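Local structure of antitoxin RelF (Mycobacterium tuberculosis, 3G5O) at residues A[8-13]-A[35-40]. The protein neutralises its partner toxin RelG and, in complex with it, binds DNA and represses its own promoter. Sequence-based numbering, arbitrary orientation.
Sequences MRILPI and TITKNG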
ATOM      1  N   MET A   8      -4.129  -4.170 -18.675  1.00 49.61           N
ATOM      2  CA  MET A   8      -2.789  -3.705 -18.263  1.00 49.77           C
ATOM      3  C   MET A   8      -1.842  -3.494 -19.445  1.00 48.66           C
ATOM      4  O   MET A   8      -0.902  -4.272 -19.648  1.00 49.57           O
ATOM      5  CB  MET A   8      -2.165  -4.665 -17.240  1.00 50.80           C
ATOM      6  CG  MET A   8      -2.661  -4.469 -15.808  1.00 53.31           C
ATOM      7  SD  MET A   8      -2.201  -5.853 -14.753  1.00 61.22           S
ATOM      8  CE  MET A   8      -3.668  -6.896 -14.890  1.00 58.55           C
ATOM      9  N   ARG A   9      -2.089  -2.429 -20.201  1.00 46.26           N
ATOM     10  CA  ARG A   9      -1.400  -2.156 -21.454  1.00 44.36           C
ATOM     11  C   ARG A   9      -0.037  -1.452 -21.298  1.00 43.28           C
ATOM     12  O   ARG A   9       0.138  -0.567 -20.466  1.00 42.85           O
ATOM     13  CB  ARG A   9      -2.320  -1.359 -22.388  1.00 44.46           C
ATOM     14  CG  ARG A   9      -3.712  -2.012 -22.671  1.00 45.26           C
ATOM     15  CD  ARG A   9      -3.658  -3.012 -23.840  1.00 46.04           C
ATOM     16  NE  ARG A   9      -4.965  -3.588 -24.174  1.00 47.76           N
ATOM     17  CZ  ARG A   9      -5.438  -4.734 -23.676  1.00 48.18           C
ATOM     18  NH1 ARG A   9      -4.721  -5.429 -22.805  1.00 47.94           N
ATOM     19  NH2 ARG A   9      -6.634  -5.190 -24.037  1.00 48.43           N
ATOM     20  N   ILE A  10       0.923  -1.860 -22.120  1.00 41.79           N
ATOM     21  CA  ILE A  10       2.226  -1.242 -22.190  1.00 40.38           C
ATOM     22  C   ILE A  10       2.308  -0.589 -23.557  1.00 39.91           C
ATOM     23  O   ILE A  10       2.200  -1.257 -24.578  1.00 39.71           O
ATOM     24  CB  ILE A  10       3.346  -2.276 -21.994  1.00 40.77           C
ATOM     25  CG1 ILE A  10       3.176  -2.998 -20.641  1.00 41.41           C
ATOM     26  CG2 ILE A  10       4.709  -1.626 -22.102  1.00 40.59           C
ATOM     27  CD1 ILE A  10       4.046  -4.283 -20.462  1.00 43.31           C
ATOM     28  N   LEU A  11       2.482   0.724 -23.574  1.00 38.55           N
ATOM     29  CA  LEU A  11       2.347   1.495 -24.791  1.00 37.62           C
ATOM     30  C   LEU A  11       3.446   2.521 -24.977  1.00 37.11           C
ATOM     31  O   LEU A  11       3.871   3.161 -24.013  1.00 37.45           O
ATOM     32  CB  LEU A  11       0.986   2.209 -24.828  1.00 36.80           C
ATOM     33  CG  LEU A  11      -0.287   1.388 -25.076  1.00 37.79           C
ATOM     34  CD1 LEU A  11      -1.452   2.326 -24.971  1.00 37.94           C
ATOM     35  CD2 LEU A  11      -0.307   0.700 -26.466  1.00 35.68           C
ATOM     36  N   PRO A  12       3.892   2.706 -26.232  1.00 37.05           N
ATOM     37  CA  PRO A  12       4.838   3.791 -26.497  1.00 36.08           C
ATOM     38  C   PRO A  12       4.157   5.145 -26.392  1.00 35.65           C
ATOM     39  O   PRO A  12       2.962   5.248 -26.625  1.00 34.45           O
ATOM     40  CB  PRO A  12       5.303   3.530 -27.945  1.00 36.63           C
ATOM     41  CG  PRO A  12       4.270   2.602 -28.544  1.00 36.47           C
ATOM     42  CD  PRO A  12       3.661   1.832 -27.413  1.00 36.64           C
ATOM     43  N   ILE A  13       4.933   6.165 -26.050  1.00 34.91           N
ATOM     44  CA  ILE A  13       4.438   7.509 -25.900  1.00 36.22           C
ATOM     45  C   ILE A  13       3.827   8.030 -27.211  1.00 36.42           C
ATOM     46  O   ILE A  13       2.832   8.764 -27.175  1.00 36.24           O
ATOM     47  CB  ILE A  13       5.570   8.421 -25.360  1.00 36.45           C
ATOM     48  CG1 ILE A  13       5.038   9.501 -24.429  1.00 35.70           C
ATOM     49  CG2 ILE A  13       6.433   8.992 -26.495  1.00 38.85           C
ATOM     50  CD1 ILE A  13       6.167  10.283 -23.725  1.00 34.46           C
ATOM     51  N   THR A  35       1.322   1.463 -18.778  1.00 26.80           N
ATOM     52  CA  THR A  35       2.735   1.757 -18.642  1.00 26.78           C
ATOM     53  C   THR A  35       3.171   2.396 -19.956  1.00 27.65           C
ATOM     54  O   THR A  35       2.976   1.818 -21.067  1.00 26.88           O
ATOM     55  CB  THR A  35       3.579   0.496 -18.393  1.00 27.80           C
ATOM     56  OG1 THR A  35       3.132  -0.178 -17.217  1.00 29.47           O
ATOM     57  CG2 THR A  35       5.071   0.838 -18.242  1.00 27.26           C
ATOM     58  N   ILE A  36       3.769   3.574 -19.826  1.00 27.04           N
ATOM     59  CA  ILE A  36       4.120   4.377 -20.949  1.00 28.04           C
ATOM     60  C   ILE A  36       5.615   4.189 -21.117  1.00 29.37           C
ATOM     61  O   ILE A  36       6.366   4.430 -20.176  1.00 27.98           O
ATOM     62  CB  ILE A  36       3.803   5.869 -20.689  1.00 27.87           C
ATOM     63  CG1 ILE A  36       2.284   6.104 -20.586  1.00 27.61           C
ATOM     64  CG2 ILE A  36       4.412   6.745 -21.780  1.00 27.47           C
ATOM     65  CD1 ILE A  36       1.930   7.559 -20.212  1.00 31.53           C
ATOM     66  N   THR A  37       6.036   3.734 -22.299  1.00 30.60           N
ATOM     67  CA  THR A  37       7.470   3.541 -22.554  1.00 33.46           C
ATOM     68  C   THR A  37       8.081   4.673 -23.376  1.00 35.48           C
ATOM     69  O   THR A  37       7.405   5.335 -24.166  1.00 35.04           O
ATOM     70  CB  THR A  37       7.787   2.185 -23.253  1.00 33.29           C
ATOM     71  OG1 THR A  37       7.225   2.199 -24.563  1.00 33.81           O
ATOM     72  CG2 THR A  37       7.209   1.036 -22.484  1.00 32.87           C
ATOM     73  N   LYS A  38       9.371   4.874 -23.158  1.00 38.32           N
ATOM     74  CA  LYS A  38      10.161   5.899 -23.811  1.00 41.94           C
ATOM     75  C   LYS A  38      11.480   5.194 -24.109  1.00 43.93           C
ATOM     76  O   LYS A  38      12.097   4.623 -23.202  1.00 44.01           O
ATOM     77  CB  LYS A  38      10.388   7.073 -22.865  1.00 42.12           C
ATOM     78  CG  LYS A  38      10.259   8.443 -23.502  1.00 44.68           C
ATOM     79  CD  LYS A  38      10.912   9.518 -22.644  1.00 47.88           C
ATOM     80  CE  LYS A  38      11.063  10.815 -23.441  1.00 51.14           C
ATOM     81  NZ  LYS A  38      12.254  11.639 -23.029  1.00 51.97           N
ATOM     82  N   ASN A  39      11.876   5.200 -25.389  1.00 46.44           N
ATOM     83  CA  ASN A  39      13.021   4.412 -25.894  1.00 48.15           C
ATOM     84  C   ASN A  39      12.866   2.915 -25.568  1.00 48.09           C
ATOM     85  O   ASN A  39      13.828   2.250 -25.164  1.00 48.97           O
ATOM     86  CB  ASN A  39      14.355   4.954 -25.346  1.00 48.97           C
ATOM     87  CG  ASN A  39      14.390   6.479 -25.266  1.00 52.11           C
ATOM     88  OD1 ASN A  39      14.465   7.054 -24.169  1.00 54.68           O
ATOM     89  ND2 ASN A  39      14.329   7.143 -26.425  1.00 54.37           N
ATOM     90  N   GLY A  40      11.649   2.390 -25.694  1.00 47.30           N
ATOM     91  CA  GLY A  40      11.390   0.981 -25.326  1.00 46.38           C
ATOM     92  C   GLY A  40      11.425   0.621 -23.830  1.00 44.86           C
ATOM     93  O   GLY A  40      11.065  -0.505 -23.454  1.00 45.50           O
TER
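Arg9 O accepts the amide of Thr35 at 2.9 Å, the first rung of a parallel ladder between strand 8-12, outermost in this chain's sheet, and the middle strand 33-38 in the three-stranded sheet of the Phd/YefM antitoxin fold. Ile10 shares a face of the sheet with Thr35, Thr37 and Pro12. Its side chain runs beside that of Thr35; it crosses the Thr37 side chain at about a right angle, and CG2, set anti to the backbone N, meets Thr37 CG2 at 3.7 Å. Leu11 binds Thr35 and Thr37 through its backbone: its N reaches Thr35 O at 2.8 Å in a nearly straight bond (170° at the hydrogen), and its O takes the Thr37 amide, which approaches tilted from the carbonyl plane. Leu11 O also receives a CA-H...O contact from Ile36 CA at 3.3 Å. Pro12, the N-cap of helix 13-16, lays CA against Thr37 OG1. At Ile13 the chain has entered this helix, yet Ile13 N still donates to Thr37 O, though at 3.2 Å and bent to 141° at the hydrogen, completing the Pro12-Thr37 bridge. On the second subunit, Asn21 packs on Ile13, Leu46 on Ile36, and Asp25 salt-bridges Lys38, placing this end of the sheet at the antitoxin dimer interface. There, Ile13 CG1 touches Ile36 CG2 at 3.9 Å.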